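Local coordinates for sporulation inhibitor of replication protein SirA (Bacillus subtilis, PDB 4TPS) that binds domain I of DnaA and inhibits the initiation of DNA replication during sporulation, so that the chromosomes are not over-replicated, at residues Asp114-Ala117 with Glu118-Phe121; Leu65-His68 with Gln69-Met73; Met50-Lys53 with Gln54-Ile58; Val30-Glu33 with Leu34-Tyr38; Tyr80-Asp84 with Tyr85-Ile89. All blocks are in the same frame, centred on the assembly; numbering follows the deposited sequence.

In the fold
Along the chain the order is contact 4, contact 3, contact 2, contact 5 and contact 1. They form two groups. Contacts 4 and 3 lie on the consecutive helices 28-39 and 45-58, with centres 11 Å apart, and touch each other. Contacts 2, 5 and 1 make the second group, from helix 64-75, the hairpin of strands 79-83 and 86-90, and helix 116-128. Here the centres are 11 to 17 Å apart and each contact touches the other two. Between the groups the centres stand 24 to 29 Å apart, with no touch. The antiparallel sheet connects the two halves. Another protein chain, probably DnaA domain I, meets contacts 3 and 4.

Contact 1: Asp114-Ala117 with Glu118-Phe121; sequences DYEA and ETIF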
# COMPACT_ATOMS: atom_id res chain seq x y z
N ASP A 114 -10.03 -17.23 22.42
CA ASP A 114 -8.69 -16.90 22.90
C ASP A 114 -7.88 -16.30 21.74
O ASP A 114 -8.06 -16.70 20.56
CB ASP A 114 -8.00 -18.17 23.43
CG ASP A 114 -8.47 -18.56 24.83
OD1 ASP A 114 -9.44 -17.92 25.36
OD2 ASP A 114 -7.81 -19.48 25.40
N TYR A 115 -7.01 -15.34 22.06
CA TYR A 115 -6.11 -14.72 21.08
C TYR A 115 -5.14 -15.71 20.45
O TYR A 115 -4.53 -15.43 19.38
CB TYR A 115 -5.35 -13.55 21.75
CG TYR A 115 -6.18 -12.28 21.88
CD1 TYR A 115 -6.62 -11.61 20.74
CD2 TYR A 115 -6.49 -11.73 23.13
CE1 TYR A 115 -7.35 -10.43 20.84
CE2 TYR A 115 -7.23 -10.54 23.23
CZ TYR A 115 -7.67 -9.92 22.08
OH TYR A 115 -8.38 -8.75 22.13
N GLU A 116 -5.01 -16.89 21.06
CA GLU A 116 -4.32 -18.01 20.38
C GLU A 116 -4.84 -18.30 18.96
O GLU A 116 -4.08 -18.79 18.11
CB GLU A 116 -4.36 -19.30 21.21
CG GLU A 116 -3.46 -20.37 20.65
CD GLU A 116 -1.97 -19.93 20.50
OE1 GLU A 116 -1.46 -19.22 21.40
OE2 GLU A 116 -1.31 -20.30 19.49
N ALA A 117 -6.13 -18.04 18.73
CA ALA A 117 -6.77 -18.40 17.47
C ALA A 117 -6.07 -17.72 16.26
O ALA A 117 -5.61 -18.39 15.36
CB ALA A 117 -8.29 -18.10 17.51
N GLU A 118 -5.99 -16.41 16.28
CA GLU A 118 -5.30 -15.67 15.21
C GLU A 118 -3.78 -15.84 15.29
O GLU A 118 -3.11 -15.83 14.25
CB GLU A 118 -5.66 -14.16 15.15
CG GLU A 118 -5.46 -13.33 16.40
CD GLU A 118 -6.74 -13.23 17.20
OE1 GLU A 118 -7.18 -14.29 17.70
OE2 GLU A 118 -7.28 -12.11 17.33
N THR A 119 -3.27 -16.09 16.50
CA THR A 119 -1.84 -16.22 16.72
C THR A 119 -1.30 -17.42 15.92
O THR A 119 -0.18 -17.38 15.44
CB THR A 119 -1.53 -16.36 18.22
OG1 THR A 119 -1.88 -15.12 18.87
CG2 THR A 119 -0.07 -16.66 18.44
N ILE A 120 -2.09 -18.48 15.81
CA ILE A 120 -1.65 -19.64 15.03
C ILE A 120 -1.29 -19.22 13.57
O ILE A 120 -0.23 -19.59 13.04
CB ILE A 120 -2.68 -20.78 15.08
CG1 ILE A 120 -2.59 -21.45 16.48
CG2 ILE A 120 -2.43 -21.80 14.00
CD1 ILE A 120 -3.63 -22.47 16.74
N PHE A 121 -2.15 -18.39 12.99
CA PHE A 121 -1.91 -17.89 11.64
C PHE A 121 -0.77 -16.84 11.61
O PHE A 121 0.08 -16.87 10.72
CB PHE A 121 -3.18 -17.34 11.05
CG PHE A 121 -4.24 -18.41 10.76
CD1 PHE A 121 -3.97 -19.45 9.92
CD2 PHE A 121 -5.50 -18.30 11.28
CE1 PHE A 121 -4.90 -20.44 9.63
CE2 PHE A 121 -6.46 -19.27 11.01
CZ PHE A 121 -6.15 -20.33 10.18
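The carbonyl oxygen of Tyr115 is gripped twice by Thr119. Thr119 OG1 donates to Tyr115 O at 2.7 Å, from above the carbonyl plane. Thr119 N reaches the same oxygen, Tyr115 O, at 3.2 Å and lies nearer that plane. Both donors can share one acceptor because OG1 stands beside its own backbone N (chi1 -67°). One residue on, Ile120 N bonds to Glu116 O at 3.1 Å. The Glu116 chain bends at chi2 and crosses the Ile120 side chain at about a right angle, with Glu116 OE2 3.5 Å from Ile120 CG1. Glu118 lies alongside Tyr115 and points the same way. Glu118 OE2 comes to the edge of the ring, 3.5 Å from Tyr115 CD1, and the carboxylate is turned 58° from the ring plane. The carboxylate also binds Arg9 by a salt bridge and the Tyr11 hydroxyl by a hydrogen bond. A leucine in place of Glu118 would probably leave Arg9 without its negative mate and Tyr11 without this partner. The contact lies at the start of helix 116-128, just after strand 106-113. Ile120 and Phe121 pack on Ile89 of strand 86-90, and Phe121 also meets Leu71 of helix 64-75.

Contact 2: Leu65-His68 with Gln69-Met73; sequences LHMH and QRLKM
His66 and Arg70 lie alongside each other and point the same way. His66 CE1 sits over one face of the guanidinium, 3.6 Å from Arg70 NE, while the ring and guanidinium planes are 70° apart. His66 gets there with CG anti to the backbone N (chi1 -173°), and Arg70 by a bend at chi2. An alanine at Arg70 is likely to uncover this part of the imidazole and leave it freer to turn. A water bridges His66 and Gln69, a step of three residues. It lies 2.8 Å from His66 ND1, in the ring plane, and donates to Gln69 OE1 at 2.6 Å. The Gln69 amide crosses Leu65, with Gln69 NE2 3.9 Å from Leu65 CD1. The direct pairs, Leu65-Gln69, His66-Arg70, Met67-Leu71 and His68-Lys72, follow the i to i+4 pattern of an alpha-helix, here helix 64-75. Its backbone bonds are regular, such as Leu71 N to Met67 O at 2.8 Å. Apolar contact lies on the buried side, where Met67 CE meets Leu71 CG at 4.1 Å. Both side chains pack on Phe100 of strand 96-103. On a further side, His68 and Lys72 lie alongside each other, His68 ND1 4.1 Å from Lys72 NZ. Both nitrogens bond to the hydroxyl of Tyr87, and Lys72 also bonds to Gln82 OE1.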
# COMPACT_ATOMS: atom_id res chain seq x y z
N LEU A 65 1.47 -20.62 -2.94
CA LEU A 65 1.93 -22.00 -2.76
C LEU A 65 2.83 -22.16 -1.49
O LEU A 65 2.65 -23.12 -0.72
CB LEU A 65 2.63 -22.51 -4.01
CG LEU A 65 3.21 -23.93 -3.86
CD1 LEU A 65 2.13 -24.93 -3.56
CD2 LEU A 65 4.01 -24.38 -5.09
N HIS A 66 3.70 -21.19 -1.26
CA HIS A 66 4.53 -21.17 -0.07
C HIS A 66 3.65 -21.18 1.19
O HIS A 66 3.88 -21.92 2.13
CB HIS A 66 5.46 -19.96 -0.14
CG HIS A 66 6.50 -19.88 0.94
ND1 HIS A 66 7.21 -20.97 1.40
CD2 HIS A 66 6.99 -18.82 1.61
CE1 HIS A 66 8.05 -20.58 2.34
NE2 HIS A 66 7.96 -19.28 2.47
N MET A 67 2.62 -20.34 1.18
CA MET A 67 1.68 -20.27 2.34
C MET A 67 1.01 -21.61 2.54
O MET A 67 0.88 -22.06 3.68
CB MET A 67 0.68 -19.15 2.16
CG MET A 67 1.21 -17.77 2.41
SD MET A 67 2.04 -17.61 4.01
CE MET A 67 0.74 -18.14 5.05
N HIS A 68 0.50 -22.23 1.45
CA HIS A 68 -0.19 -23.49 1.56
C HIS A 68 0.73 -24.51 2.25
O HIS A 68 0.30 -25.24 3.16
CB HIS A 68 -0.57 -24.08 0.23
CG HIS A 68 -1.80 -23.51 -0.37
ND1 HIS A 68 -3.01 -23.55 0.26
CD2 HIS A 68 -2.03 -23.00 -1.60
CE1 HIS A 68 -3.94 -23.05 -0.53
NE2 HIS A 68 -3.37 -22.72 -1.67
N GLN A 69 1.99 -24.59 1.80
CA GLN A 69 2.92 -25.54 2.37
C GLN A 69 3.15 -25.32 3.86
O GLN A 69 3.10 -26.26 4.67
CB GLN A 69 4.19 -25.52 1.59
CG GLN A 69 3.94 -25.97 0.14
CD GLN A 69 5.10 -25.76 -0.82
OE1 GLN A 69 5.87 -24.80 -0.70
NE2 GLN A 69 5.20 -26.64 -1.83
N ARG A 70 3.42 -24.07 4.20
CA ARG A 70 3.66 -23.72 5.59
C ARG A 70 2.45 -23.93 6.50
O ARG A 70 2.59 -24.43 7.66
CB ARG A 70 4.16 -22.27 5.68
CG ARG A 70 5.53 -22.03 5.07
CD ARG A 70 6.60 -22.71 5.92
NE ARG A 70 7.98 -22.47 5.43
CZ ARG A 70 8.79 -21.50 5.85
NH1 ARG A 70 8.42 -20.63 6.78
NH2 ARG A 70 10.02 -21.41 5.33
N LEU A 71 1.29 -23.58 5.99
CA LEU A 71 0.05 -23.82 6.76
C LEU A 71 -0.21 -25.30 7.00
O LEU A 71 -0.54 -25.71 8.13
CB LEU A 71 -1.14 -23.19 6.03
CG LEU A 71 -1.18 -21.65 6.08
CD1 LEU A 71 -2.11 -21.14 4.98
CD2 LEU A 71 -1.62 -21.16 7.44
N LYS A 72 -0.12 -26.10 5.97
CA LYS A 72 -0.40 -27.52 6.12
C LYS A 72 0.56 -28.18 7.07
O LYS A 72 0.16 -29.06 7.84
CB LYS A 72 -0.33 -28.23 4.79
CG LYS A 72 -1.50 -27.92 3.86
CD LYS A 72 -1.53 -28.94 2.73
CE LYS A 72 -1.82 -28.31 1.39
NZ LYS A 72 -2.99 -27.42 1.55
N MET A 73 1.81 -27.74 7.08
CA MET A 73 2.77 -28.30 8.03
C MET A 73 2.45 -27.91 9.47
O MET A 73 2.45 -28.76 10.37
CB MET A 73 4.16 -27.77 7.75
CG MET A 73 4.81 -28.32 6.55
SD MET A 73 6.24 -27.27 6.43
CE MET A 73 6.55 -27.58 4.70
O HOH W 1 7.22 -23.72 1.23

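Contact 3: Met50-Lys53 with Gln54-Ile58; sequences MTEK and QIQYI
Gln54 runs out extended past the carbonyl oxygen of Met50, one turn earlier in helix 45-58. Its CB lies between two carbonyls, with Gln54 CB 3.5 Å from both Met50 O and Thr51 O. CG comes closest, Gln54 CG standing 3.1 Å from Met50 O, because it is placed beside its own backbone N (chi1 -66°). CD is still near Met50 O. At the tip, OE1 passes by Thr51 CA and NE2 is the atom farthest from Met50 O. The amide finds its polar partner outside the helix: Gln54 OE1 is hydrogen-bonded to a polar side chain of the other protein chain. Gln54 N bonds to Met50 O at 3.0 Å, and Ile55 N to Thr51 O at 2.9 Å. Thr51 CG2 touches Ile55 CD1 at 4.1 Å on the side turned to helix 28-39. On the outer side Gln56 NE2 lies 3.9 Å from Glu52 CG. The amide and carboxylate planes there are nearly parallel, 7° apart. Glu52 OE2 is held by the Tyr38 hydroxyl. Tyr57 receives Lys17 in a cation-pi contact. Its ring also meets an aromatic ring of the other protein chain edge-to-face. Helix 45-58 thus packs by Thr51, Gln54 and Ile55 on helix 28-39, and presents Met50, Lys53, Gln54 and Tyr57 to the other chain, probably DnaA domain I.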
# COMPACT_ATOMS: atom_id res chain seq x y z
N MET A 50 -7.33 5.90 -7.27
CA MET A 50 -5.94 6.28 -6.96
C MET A 50 -5.45 5.47 -5.78
O MET A 50 -4.33 4.97 -5.74
CB MET A 50 -5.80 7.75 -6.59
CG MET A 50 -5.54 8.67 -7.72
SD MET A 50 -3.93 8.23 -8.36
CE MET A 50 -4.58 7.50 -9.87
N THR A 51 -6.30 5.39 -4.77
CA THR A 51 -5.96 4.65 -3.55
C THR A 51 -5.69 3.15 -3.87
O THR A 51 -4.70 2.57 -3.42
CB THR A 51 -7.05 4.86 -2.47
OG1 THR A 51 -7.10 6.25 -2.12
CG2 THR A 51 -6.76 4.00 -1.22
N GLU A 52 -6.56 2.57 -4.67
CA GLU A 52 -6.39 1.19 -5.08
C GLU A 52 -5.06 0.95 -5.84
O GLU A 52 -4.36 -0.04 -5.60
CB GLU A 52 -7.54 0.74 -5.92
CG GLU A 52 -7.51 -0.72 -6.34
CD GLU A 52 -8.83 -1.07 -7.02
OE1 GLU A 52 -9.17 -0.48 -8.06
OE2 GLU A 52 -9.55 -1.93 -6.52
N LYS A 53 -4.74 1.87 -6.76
CA LYS A 53 -3.47 1.81 -7.49
C LYS A 53 -2.24 1.91 -6.56
O LYS A 53 -1.28 1.18 -6.69
CB LYS A 53 -3.43 2.88 -8.58
CG LYS A 53 -2.54 2.52 -9.69
CD LYS A 53 -2.88 3.28 -10.99
CE LYS A 53 -3.46 2.38 -12.10
NZ LYS A 53 -2.48 1.48 -12.82
N GLN A 54 -2.31 2.81 -5.60
CA GLN A 54 -1.28 2.97 -4.64
C GLN A 54 -1.08 1.71 -3.80
O GLN A 54 0.07 1.25 -3.58
CB GLN A 54 -1.57 4.16 -3.75
CG GLN A 54 -1.54 5.51 -4.49
CD GLN A 54 -1.99 6.71 -3.71
OE1 GLN A 54 -2.62 6.61 -2.67
NE2 GLN A 54 -1.73 7.89 -4.27
N ILE A 55 -2.19 1.16 -3.30
CA ILE A 55 -2.11 -0.12 -2.55
C ILE A 55 -1.48 -1.23 -3.35
O ILE A 55 -0.58 -1.94 -2.85
CB ILE A 55 -3.51 -0.50 -2.03
CG1 ILE A 55 -3.83 0.42 -0.85
CG2 ILE A 55 -3.56 -1.97 -1.63
CD1 ILE A 55 -5.26 0.31 -0.42
N GLN A 56 -1.84 -1.36 -4.62
CA GLN A 56 -1.23 -2.37 -5.49
C GLN A 56 0.33 -2.16 -5.61
O GLN A 56 1.12 -3.10 -5.58
CB GLN A 56 -1.91 -2.34 -6.88
CG GLN A 56 -3.38 -2.82 -6.83
CD GLN A 56 -4.22 -2.64 -8.13
OE1 GLN A 56 -3.90 -1.84 -9.04
NE2 GLN A 56 -5.32 -3.39 -8.20
N TYR A 57 0.73 -0.90 -5.71
CA TYR A 57 2.12 -0.55 -5.85
C TYR A 57 2.98 -0.84 -4.63
O TYR A 57 4.12 -1.32 -4.75
CB TYR A 57 2.23 0.91 -6.32
CG TYR A 57 3.64 1.30 -6.76
CD1 TYR A 57 4.63 1.64 -5.85
CD2 TYR A 57 3.97 1.33 -8.10
CE1 TYR A 57 5.93 1.99 -6.29
CE2 TYR A 57 5.24 1.68 -8.54
CZ TYR A 57 6.21 2.01 -7.65
OH TYR A 57 7.48 2.40 -8.03
N ILE A 58 2.45 -0.59 -3.43
CA ILE A 58 3.27 -0.66 -2.22
C ILE A 58 3.25 -2.05 -1.56
O ILE A 58 3.91 -2.24 -0.58
CB ILE A 58 2.88 0.42 -1.17
CG1 ILE A 58 1.49 0.11 -0.54
CG2 ILE A 58 2.89 1.83 -1.81
CD1 ILE A 58 1.24 1.00 0.69

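Contact 4: Val30-Glu33 with Leu34-Tyr38; sequences VMFE and LFQDY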
# COMPACT_ATOMS: atom_id res chain seq x y z
N VAL A 30 -0.15 6.14 8.92
CA VAL A 30 -0.46 6.68 7.61
C VAL A 30 -0.82 5.55 6.66
O VAL A 30 -1.70 5.70 5.83
CB VAL A 30 0.74 7.45 7.06
CG1 VAL A 30 0.47 7.97 5.64
CG2 VAL A 30 0.96 8.62 7.97
N MET A 31 -0.16 4.41 6.80
CA MET A 31 -0.49 3.24 5.98
C MET A 31 -1.83 2.69 6.42
O MET A 31 -2.66 2.39 5.58
CB MET A 31 0.58 2.12 6.05
CG MET A 31 1.79 2.41 5.19
SD MET A 31 2.89 1.03 4.97
CE MET A 31 3.52 0.95 6.63
N PHE A 32 -2.05 2.61 7.72
CA PHE A 32 -3.35 2.20 8.21
C PHE A 32 -4.47 3.05 7.58
O PHE A 32 -5.45 2.49 7.12
CB PHE A 32 -3.40 2.31 9.73
CG PHE A 32 -4.77 2.02 10.33
CD1 PHE A 32 -5.11 0.71 10.59
CD2 PHE A 32 -5.68 3.01 10.62
CE1 PHE A 32 -6.34 0.39 11.11
CE2 PHE A 32 -6.93 2.70 11.14
CZ PHE A 32 -7.24 1.38 11.45
N GLU A 33 -4.28 4.38 7.54
CA GLU A 33 -5.31 5.26 6.99
C GLU A 33 -5.54 5.03 5.48
O GLU A 33 -6.66 5.06 5.00
CB GLU A 33 -4.98 6.73 7.29
CG GLU A 33 -5.11 7.02 8.78
CD GLU A 33 -4.91 8.49 9.15
OE1 GLU A 33 -4.01 8.77 9.96
OE2 GLU A 33 -5.68 9.35 8.64
N LEU A 34 -4.48 4.77 4.74
CA LEU A 34 -4.59 4.41 3.32
C LEU A 34 -5.42 3.14 3.10
O LEU A 34 -6.37 3.09 2.33
CB LEU A 34 -3.24 4.25 2.71
CG LEU A 34 -3.24 3.93 1.21
CD1 LEU A 34 -3.61 5.17 0.40
CD2 LEU A 34 -1.89 3.41 0.75
N PHE A 35 -5.05 2.11 3.82
CA PHE A 35 -5.82 0.85 3.78
C PHE A 35 -7.31 0.98 4.26
O PHE A 35 -8.22 0.45 3.63
CB PHE A 35 -5.11 -0.24 4.54
CG PHE A 35 -3.85 -0.74 3.83
CD1 PHE A 35 -3.93 -1.49 2.69
CD2 PHE A 35 -2.59 -0.44 4.30
CE1 PHE A 35 -2.79 -1.97 2.05
CE2 PHE A 35 -1.45 -0.87 3.65
CZ PHE A 35 -1.55 -1.66 2.52
N GLN A 36 -7.50 1.77 5.28
CA GLN A 36 -8.84 2.01 5.79
C GLN A 36 -9.66 2.80 4.73
O GLN A 36 -10.84 2.48 4.51
CB GLN A 36 -8.79 2.73 7.12
CG GLN A 36 -10.19 3.01 7.70
CD GLN A 36 -10.11 3.64 9.05
OE1 GLN A 36 -9.69 4.81 9.22
NE2 GLN A 36 -10.50 2.88 10.05
N ASP A 37 -9.04 3.76 4.06
CA ASP A 37 -9.74 4.47 2.98
C ASP A 37 -10.19 3.54 1.87
O ASP A 37 -11.28 3.68 1.35
CB ASP A 37 -8.84 5.53 2.37
CG ASP A 37 -8.74 6.77 3.21
OD1 ASP A 37 -9.53 6.95 4.17
OD2 ASP A 37 -7.83 7.57 2.88
N TYR A 38 -9.35 2.58 1.51
CA TYR A 38 -9.75 1.59 0.49
C TYR A 38 -10.89 0.66 0.92
O TYR A 38 -11.82 0.41 0.17
CB TYR A 38 -8.53 0.77 0.13
CG TYR A 38 -8.73 -0.26 -0.92
CD1 TYR A 38 -9.09 0.12 -2.20
CD2 TYR A 38 -8.54 -1.62 -0.65
CE1 TYR A 38 -9.28 -0.81 -3.19
CE2 TYR A 38 -8.72 -2.56 -1.65
CZ TYR A 38 -9.08 -2.13 -2.92
OH TYR A 38 -9.25 -3.01 -3.96
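Phe32 and Gln36 both carry CG anti to the backbone N (chi1 175° in Phe32), which brings the amide across to the ring one turn away. Gln36 NE2 stands 3.7 Å from Phe32 CE2, and the amide and ring planes are 65° apart. The Gln36 chain is extended beyond CG, and its CD also lies near Phe32 CE2. Phe35 uses another torsion, with CG beside its own N (chi1 -71°). This lays the ring against the preceding turn, and Phe35 CD2 is 3.1 Å from Met31 O. Further out, Phe35 CE2 meets Met31 CB at 4.3 Å. The same oxygen, Met31 O, takes a nearly straight bond from Phe35 N at 3.0 Å. Gln36 N bonds to Phe32 O at 2.8 Å and Asp37 N to Glu33 O at 2.9 Å, the usual i to i+4 pattern of an alpha-helix. Asp37 and Glu33 are likely to repel only mildly, since Glu33 OE2 and Asp37 OD1 are 6.4 Å apart. Asp37 OD1 instead bonds to the hydroxyl of Thr41. Helix 28-39 lies on the sheet. Phe32 stacks on Tyr142 of strand 141-144 and meets Met135, while Met31 and Phe35 rest on Ile16 of strand 9-16. Leu34 and Phe35 face helix 45-58, and Leu34 also packs on an aromatic side chain of the other protein chain.

Contact 5: Tyr80-Asp84 with Tyr85-Ile89; sequences YRQLD and YIYRI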
# COMPACT_ATOMS: atom_id res chain seq x y z
N TYR A 80 -8.50 -28.55 11.69
CA TYR A 80 -8.63 -27.66 10.58
C TYR A 80 -9.22 -28.28 9.36
O TYR A 80 -9.14 -29.50 9.18
CB TYR A 80 -7.25 -27.05 10.26
CG TYR A 80 -6.42 -27.75 9.26
CD1 TYR A 80 -5.59 -28.80 9.63
CD2 TYR A 80 -6.42 -27.35 7.89
CE1 TYR A 80 -4.79 -29.41 8.71
CE2 TYR A 80 -5.69 -28.02 6.96
CZ TYR A 80 -4.85 -29.03 7.36
OH TYR A 80 -4.05 -29.69 6.42
N ARG A 81 -9.77 -27.40 8.48
CA ARG A 81 -10.06 -27.82 7.13
C ARG A 81 -9.63 -26.69 6.18
O ARG A 81 -9.52 -25.52 6.54
CB ARG A 81 -11.55 -28.07 6.94
CG ARG A 81 -12.19 -29.20 7.78
CD ARG A 81 -13.68 -29.39 7.45
NE ARG A 81 -14.26 -30.40 8.35
CZ ARG A 81 -15.11 -30.20 9.37
NH1 ARG A 81 -15.69 -29.02 9.62
NH2 ARG A 81 -15.50 -31.28 10.08
N GLN A 82 -9.47 -27.09 4.94
CA GLN A 82 -9.09 -26.21 3.87
C GLN A 82 -10.18 -26.28 2.80
O GLN A 82 -10.55 -27.39 2.35
CB GLN A 82 -7.75 -26.69 3.27
CG GLN A 82 -7.27 -25.85 2.12
CD GLN A 82 -6.16 -26.47 1.31
OE1 GLN A 82 -5.61 -27.54 1.65
NE2 GLN A 82 -5.82 -25.80 0.21
N LEU A 83 -10.55 -25.10 2.31
CA LEU A 83 -11.39 -24.94 1.12
C LEU A 83 -10.65 -23.99 0.13
O LEU A 83 -10.75 -22.80 0.19
CB LEU A 83 -12.82 -24.51 1.50
CG LEU A 83 -13.77 -24.15 0.37
CD1 LEU A 83 -13.87 -25.20 -0.68
CD2 LEU A 83 -15.17 -23.83 0.91
N ASP A 84 -9.81 -24.60 -0.68
CA ASP A 84 -8.85 -23.95 -1.58
C ASP A 84 -8.01 -22.90 -0.83
O ASP A 84 -7.13 -23.24 -0.07
CB ASP A 84 -9.56 -23.37 -2.79
CG ASP A 84 -8.57 -22.90 -3.89
OD1 ASP A 84 -7.35 -23.19 -3.86
OD2 ASP A 84 -9.05 -22.30 -4.82
N TYR A 85 -8.34 -21.63 -0.99
CA TYR A 85 -7.57 -20.55 -0.34
C TYR A 85 -8.01 -20.15 1.06
O TYR A 85 -7.46 -19.19 1.62
CB TYR A 85 -7.50 -19.32 -1.27
CG TYR A 85 -8.82 -18.76 -1.65
CD1 TYR A 85 -9.41 -17.80 -0.88
CD2 TYR A 85 -9.49 -19.19 -2.83
CE1 TYR A 85 -10.63 -17.24 -1.21
CE2 TYR A 85 -10.73 -18.67 -3.15
CZ TYR A 85 -11.28 -17.68 -2.34
OH TYR A 85 -12.47 -17.10 -2.60
N ILE A 86 -9.01 -20.86 1.60
CA ILE A 86 -9.56 -20.64 2.94
C ILE A 86 -9.12 -21.78 3.84
O ILE A 86 -9.26 -22.98 3.49
CB ILE A 86 -11.09 -20.58 2.90
CG1 ILE A 86 -11.57 -19.47 1.98
CG2 ILE A 86 -11.67 -20.41 4.29
CD1 ILE A 86 -13.02 -19.57 1.55
N TYR A 87 -8.58 -21.40 5.01
CA TYR A 87 -8.29 -22.32 6.10
C TYR A 87 -9.09 -21.96 7.30
O TYR A 87 -9.20 -20.82 7.63
CB TYR A 87 -6.79 -22.33 6.44
CG TYR A 87 -5.90 -23.00 5.39
CD1 TYR A 87 -5.64 -22.40 4.18
CD2 TYR A 87 -5.31 -24.24 5.63
CE1 TYR A 87 -4.84 -23.01 3.25
CE2 TYR A 87 -4.49 -24.85 4.71
CZ TYR A 87 -4.28 -24.23 3.51
OH TYR A 87 -3.45 -24.83 2.59
N ARG A 88 -9.64 -22.96 7.97
CA ARG A 88 -10.46 -22.72 9.14
C ARG A 88 -9.96 -23.64 10.24
O ARG A 88 -9.77 -24.83 10.01
CB ARG A 88 -11.97 -23.00 8.80
CG ARG A 88 -12.94 -23.02 9.97
CD ARG A 88 -13.21 -21.70 10.53
NE ARG A 88 -14.44 -21.62 11.34
CZ ARG A 88 -14.63 -22.09 12.55
NH1 ARG A 88 -15.80 -21.84 13.08
NH2 ARG A 88 -13.68 -22.78 13.23
N ILE A 89 -9.79 -23.11 11.43
CA ILE A 89 -9.30 -23.86 12.55
C ILE A 89 -10.17 -23.70 13.78
O ILE A 89 -10.83 -22.68 13.97
CB ILE A 89 -7.85 -23.48 12.94
CG1 ILE A 89 -7.76 -22.05 13.47
CG2 ILE A 89 -6.94 -23.64 11.75
CD1 ILE A 89 -6.39 -21.67 13.91
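Gln82 and Tyr87 make the close-packed part of this contact. Gln82 CG lies over one face of the Tyr87 ring, 3.9 Å from its centroid, in a CH-pi contact. The amide runs on along the ring, the two planes 11° apart, because Gln82 is extended with CG anti to the backbone N (chi1 180°). Gln82 NE2 then bonds to Asp84 O at 2.9 Å, on a carbonyl lone pair, and so ties the side chain to the turn, its OE1 being taken by Lys72. Next along the same face, Tyr80 CD2 meets Tyr87 CD2 at 4.0 Å and Tyr80 CB meets Ile89 CG2 at 3.7 Å. The frame is a beta hairpin with a two-residue loop, Asp84-Tyr85. A type II' turn from Leu83 to Ile86 joins strands 79-83 and 86-90. Leu83 N bonds to Ile86 O at 2.7 Å. Arg88 N meets Arg81 O at 2.9 Å in the other hydrogen-bonded pair. The face bearing Arg81, Leu83, Ile86 and Arg88 is looser. Arg81, Leu83 and Arg88 here are exposed to solvent. The Arg88 end turns from strand 79-83 to strand 96-103, where NH2 bonds to His97. Ile86 packs on Thr99 and Met101.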